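Long-range contact in putative peptidyl-arginine deiminase family protein (Campylobacter jejuni subsp. jejuni serotype O:2, PDB 6B10), which probably hydrolyses agmatine to N-carbamoylputrescine, a deimination step on the route to putrescine in polyamine biosynthesis: residues G147-S160 / H206-I220. Numbering follows the deposited sequence.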
# COMPACT_ATOMS: atom_id res chain seq x y z
N GLY A 147 2.88 -1.49 -4.03
CA GLY A 147 2.63 -0.05 -4.09
C GLY A 147 2.53 0.54 -5.49
O GLY A 147 2.16 1.70 -5.64
N SER A 148 2.84 -0.24 -6.53
CA SER A 148 2.77 0.28 -7.89
C SER A 148 1.41 0.08 -8.57
O SER A 148 1.21 0.56 -9.69
CB SER A 148 3.89 -0.33 -8.74
OG SER A 148 3.56 -1.65 -9.11
N ILE A 149 0.47 -0.59 -7.90
CA ILE A 149 -0.87 -0.86 -8.45
C ILE A 149 -1.97 -0.57 -7.43
O ILE A 149 -1.74 -0.66 -6.23
CB ILE A 149 -1.00 -2.33 -8.94
CG1 ILE A 149 -0.57 -3.30 -7.84
CG2 ILE A 149 -0.17 -2.53 -10.20
CD1 ILE A 149 -0.81 -4.76 -8.15
N ASP A 150 -3.16 -0.22 -7.93
CA ASP A 150 -4.31 0.10 -7.08
C ASP A 150 -5.60 -0.33 -7.81
O ASP A 150 -5.77 -0.02 -8.99
CB ASP A 150 -4.30 1.61 -6.79
CG ASP A 150 -5.25 2.00 -5.68
OD1 ASP A 150 -4.86 1.91 -4.50
OD2 ASP A 150 -6.38 2.44 -5.99
N PHE A 151 -6.50 -1.03 -7.12
CA PHE A 151 -7.69 -1.62 -7.74
C PHE A 151 -9.00 -1.02 -7.22
O PHE A 151 -9.10 -0.68 -6.04
CB PHE A 151 -7.74 -3.11 -7.48
CG PHE A 151 -6.56 -3.86 -8.01
CD1 PHE A 151 -6.48 -4.17 -9.36
CD2 PHE A 151 -5.54 -4.26 -7.17
CE1 PHE A 151 -5.40 -4.87 -9.85
CE2 PHE A 151 -4.45 -4.95 -7.66
CZ PHE A 151 -4.38 -5.26 -9.01
N ASN A 152 -10.00 -0.92 -8.09
CA ASN A 152 -11.31 -0.46 -7.67
C ASN A 152 -12.27 -1.62 -7.40
O ASN A 152 -13.38 -1.40 -6.93
CB ASN A 152 -11.90 0.55 -8.66
CG ASN A 152 -12.55 -0.09 -9.88
OD1 ASN A 152 -12.20 -1.21 -10.28
ND2 ASN A 152 -13.49 0.62 -10.49
N GLY A 153 -11.83 -2.84 -7.69
CA GLY A 153 -12.65 -4.04 -7.53
C GLY A 153 -13.74 -4.26 -8.57
O GLY A 153 -14.62 -5.09 -8.38
N GLU A 154 -13.68 -3.52 -9.68
CA GLU A 154 -14.64 -3.68 -10.77
C GLU A 154 -13.88 -3.93 -12.08
O GLU A 154 -14.40 -3.67 -13.16
CB GLU A 154 -15.52 -2.44 -10.92
CG GLU A 154 -16.29 -2.04 -9.68
CD GLU A 154 -17.34 -3.06 -9.27
OE1 GLU A 154 -18.04 -3.60 -10.16
OE2 GLU A 154 -17.48 -3.31 -8.06
N GLY A 155 -12.66 -4.44 -11.97
CA GLY A 155 -11.85 -4.74 -13.14
C GLY A 155 -10.95 -3.61 -13.60
O GLY A 155 -10.27 -3.74 -14.62
N VAL A 156 -10.92 -2.51 -12.86
CA VAL A 156 -10.07 -1.39 -13.22
C VAL A 156 -8.86 -1.34 -12.30
O VAL A 156 -8.98 -1.56 -11.09
CB VAL A 156 -10.83 -0.05 -13.18
CG1 VAL A 156 -9.97 1.07 -13.74
CG2 VAL A 156 -12.13 -0.14 -13.96
N MET A 157 -7.69 -1.05 -12.87
CA MET A 157 -6.47 -0.88 -12.10
C MET A 157 -5.80 0.44 -12.46
O MET A 157 -5.77 0.84 -13.62
CB MET A 157 -5.49 -2.03 -12.34
CG MET A 157 -4.22 -1.95 -11.49
SD MET A 157 -3.04 -3.25 -11.83
CE MET A 157 -2.30 -2.63 -13.34
N LEU A 158 -5.23 1.08 -11.45
CA LEU A 158 -4.56 2.35 -11.58
C LEU A 158 -3.06 2.09 -11.41
O LEU A 158 -2.66 1.30 -10.56
CB LEU A 158 -5.09 3.28 -10.48
CG LEU A 158 -4.99 4.79 -10.54
CD1 LEU A 158 -5.53 5.36 -11.84
CD2 LEU A 158 -5.75 5.38 -9.34
N THR A 159 -2.24 2.71 -12.25
CA THR A 159 -0.79 2.54 -12.16
C THR A 159 -0.07 3.69 -12.86
O THR A 159 -0.69 4.46 -13.60
CB THR A 159 -0.34 1.19 -12.76
OG1 THR A 159 1.03 0.93 -12.42
CG2 THR A 159 -0.50 1.17 -14.28
N SER A 160 1.22 3.82 -12.60
CA SER A 160 2.03 4.85 -13.24
C SER A 160 2.89 4.26 -14.35
O SER A 160 3.54 3.23 -14.16
CB SER A 160 2.93 5.54 -12.21
OG SER A 160 3.87 6.39 -12.85
N HIS A 206 9.22 4.41 -7.95
CA HIS A 206 8.05 5.25 -8.22
C HIS A 206 6.80 4.42 -7.89
O HIS A 206 6.75 3.23 -8.21
CB HIS A 206 8.05 5.67 -9.69
CG HIS A 206 7.38 6.98 -9.97
ND1 HIS A 206 6.07 7.25 -9.61
CD2 HIS A 206 7.83 8.10 -10.59
CE1 HIS A 206 5.76 8.47 -9.99
NE2 HIS A 206 6.80 9.01 -10.59
N HIS A 207 5.80 5.03 -7.23
CA HIS A 207 4.62 4.28 -6.78
C HIS A 207 3.32 5.06 -6.90
O HIS A 207 3.22 6.19 -6.43
CB HIS A 207 4.78 3.85 -5.33
CG HIS A 207 5.78 2.77 -5.10
ND1 HIS A 207 5.94 1.70 -5.96
CD2 HIS A 207 6.65 2.56 -4.08
CE1 HIS A 207 6.88 0.90 -5.49
NE2 HIS A 207 7.32 1.39 -4.35
N ILE A 208 2.31 4.42 -7.50
CA ILE A 208 0.99 5.01 -7.63
C ILE A 208 0.36 5.30 -6.26
O ILE A 208 -0.44 6.23 -6.14
CB ILE A 208 0.05 4.12 -8.47
CG1 ILE A 208 -1.13 4.93 -9.02
CG2 ILE A 208 -0.46 2.92 -7.67
CD1 ILE A 208 -0.74 5.90 -10.11
N ASP A 209 0.73 4.53 -5.23
CA ASP A 209 0.16 4.75 -3.90
C ASP A 209 0.72 5.99 -3.18
O ASP A 209 0.35 6.24 -2.03
CB ASP A 209 0.25 3.48 -3.02
CG ASP A 209 1.66 3.18 -2.52
OD1 ASP A 209 2.64 3.77 -3.03
OD2 ASP A 209 1.80 2.34 -1.61
N THR A 210 1.58 6.76 -3.84
CA THR A 210 1.97 8.08 -3.34
C THR A 210 1.18 9.19 -4.04
O THR A 210 1.24 10.34 -3.63
CB THR A 210 3.47 8.37 -3.53
OG1 THR A 210 3.77 8.45 -4.92
CG2 THR A 210 4.33 7.28 -2.89
N LEU A 211 0.44 8.84 -5.09
CA LEU A 211 -0.20 9.82 -5.95
C LEU A 211 -1.72 9.74 -6.00
O LEU A 211 -2.39 10.77 -5.91
CB LEU A 211 0.32 9.65 -7.38
CG LEU A 211 1.77 10.06 -7.63
CD1 LEU A 211 2.15 9.68 -9.05
CD2 LEU A 211 1.95 11.55 -7.40
N ALA A 212 -2.25 8.53 -6.16
CA ALA A 212 -3.68 8.35 -6.43
C ALA A 212 -4.16 6.97 -6.03
O ALA A 212 -3.45 5.99 -6.22
CB ALA A 212 -3.97 8.58 -7.91
N ARG A 213 -5.38 6.91 -5.49
CA ARG A 213 -5.93 5.71 -4.90
C ARG A 213 -7.45 5.70 -5.08
O ARG A 213 -8.09 6.72 -4.88
CB ARG A 213 -5.69 5.69 -3.38
CG ARG A 213 -4.25 5.82 -2.90
CD ARG A 213 -3.44 4.55 -3.08
NE ARG A 213 -4.03 3.42 -2.38
CZ ARG A 213 -3.91 3.16 -1.08
NH1 ARG A 213 -3.20 3.94 -0.27
NH2 ARG A 213 -4.52 2.10 -0.57
N PHE A 214 -8.02 4.55 -5.43
CA PHE A 214 -9.46 4.37 -5.30
C PHE A 214 -9.83 4.31 -3.82
O PHE A 214 -9.16 3.64 -3.03
CB PHE A 214 -9.93 3.09 -5.97
CG PHE A 214 -9.88 3.13 -7.47
CD1 PHE A 214 -10.84 3.84 -8.18
CD2 PHE A 214 -8.88 2.47 -8.16
CE1 PHE A 214 -10.80 3.89 -9.56
CE2 PHE A 214 -8.83 2.52 -9.55
CZ PHE A 214 -9.80 3.23 -10.24
N ILE A 215 -10.91 5.00 -3.47
CA ILE A 215 -11.48 4.91 -2.13
C ILE A 215 -12.86 4.25 -2.12
O ILE A 215 -13.33 3.79 -1.08
CB ILE A 215 -11.54 6.28 -1.44
CG1 ILE A 215 -12.43 7.26 -2.20
CG2 ILE A 215 -10.14 6.83 -1.29
CD1 ILE A 215 -12.59 8.60 -1.51
N ASP A 216 -13.53 4.24 -3.28
CA ASP A 216 -14.63 3.32 -3.54
C ASP A 216 -14.63 3.01 -5.04
O ASP A 216 -13.75 3.48 -5.76
CB ASP A 216 -15.97 3.85 -3.00
CG ASP A 216 -16.46 5.12 -3.70
OD1 ASP A 216 -16.25 5.32 -4.91
OD2 ASP A 216 -17.10 5.93 -3.01
N LYS A 217 -15.58 2.20 -5.50
CA LYS A 217 -15.57 1.76 -6.90
C LYS A 217 -15.70 2.91 -7.90
O LYS A 217 -15.31 2.76 -9.05
CB LYS A 217 -16.68 0.74 -7.16
CG LYS A 217 -18.09 1.32 -7.20
CD LYS A 217 -19.13 0.21 -7.33
CE LYS A 217 -20.51 0.77 -7.59
NZ LYS A 217 -21.55 -0.29 -7.58
N ASN A 218 -16.23 4.05 -7.45
CA ASN A 218 -16.46 5.20 -8.32
C ASN A 218 -15.54 6.39 -8.11
O ASN A 218 -15.67 7.39 -8.80
CB ASN A 218 -17.91 5.69 -8.16
CG ASN A 218 -18.92 4.63 -8.51
OD1 ASN A 218 -19.82 4.34 -7.73
ND2 ASN A 218 -18.78 4.04 -9.68
N THR A 219 -14.60 6.30 -7.16
CA THR A 219 -13.91 7.51 -6.70
C THR A 219 -12.41 7.34 -6.53
O THR A 219 -11.94 6.35 -5.95
CB THR A 219 -14.50 7.96 -5.35
OG1 THR A 219 -15.92 7.85 -5.39
CG2 THR A 219 -14.11 9.39 -5.05
N ILE A 220 -11.66 8.32 -7.03
CA ILE A 220 -10.22 8.36 -6.89
C ILE A 220 -9.79 9.56 -6.06
O ILE A 220 -10.15 10.71 -6.37
CB ILE A 220 -9.52 8.43 -8.26
CG1 ILE A 220 -9.76 7.13 -9.03
CG2 ILE A 220 -8.02 8.65 -8.08
CD1 ILE A 220 -9.30 7.15 -10.47
O HOH W 1 2.92 2.71 -9.94
O HOH W 2 -7.09 1.86 -2.73
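Asp150 reaches across to Arg213 and Phe214 with both carboxylate oxygens, which makes it the polar centre of this buried contact. Its CG lies anti to the backbone N (chi1 -167°), directing the carboxylate at strand 212-214. Arg213 NE forms a salt bridge with Asp150 OD1 (2.7 Å), approaching from above the carboxylate plane, while Phe214 N gives a fairly straight hydrogen bond to Asp150 OD2 on its syn side. A water joins Asp150 OD1 to Phe214 O, and Glu15 forms a second salt bridge with Arg213, so the buried guanidinium has two acidic partners.

Two further hydrogen bonds sit toward the ends: Asp209 N to Gly147 O, and Asn152 ND2 to Lys217 O (3.2 Å), the latter on a lone pair in the carbonyl plane. The carboxamide suits its place because its other end, OD1, also accepts: the bond from Glu154 N closes an Asx turn within the loop that links the two strands, and Val156 N reaches OD1 from the opposite face.

Strands 149-151 and 156-160 form a beta hairpin whose mixed sheet is completed by strand 190-194; strand 212-214 belongs to a neighbouring three-stranded mixed sheet, consistent with the pentein beta/alpha propeller of guanidine-modifying enzymes. No strand pairing joins the two sheets; side-chain bonds and packing do most of the joining, with one direct backbone bond, that of Asp209 to Gly147.

Apolar packing fills the interface. Asn152 CB sits over the centre of the Phe214 ring, a CH-pi contact 3.4 Å from the centroid, and Phe248 meets that ring edge-to-face. Leu158 brings CB to Phe214 CE2 and its CD2 branch to the Ala212 methyl, CB (3.9 Å). Branched Ile208 packs CG2 on the backbone of Ser148, just before strand 149-151, and CD1 on Thr159 C (3.6 Å) in strand 156-160.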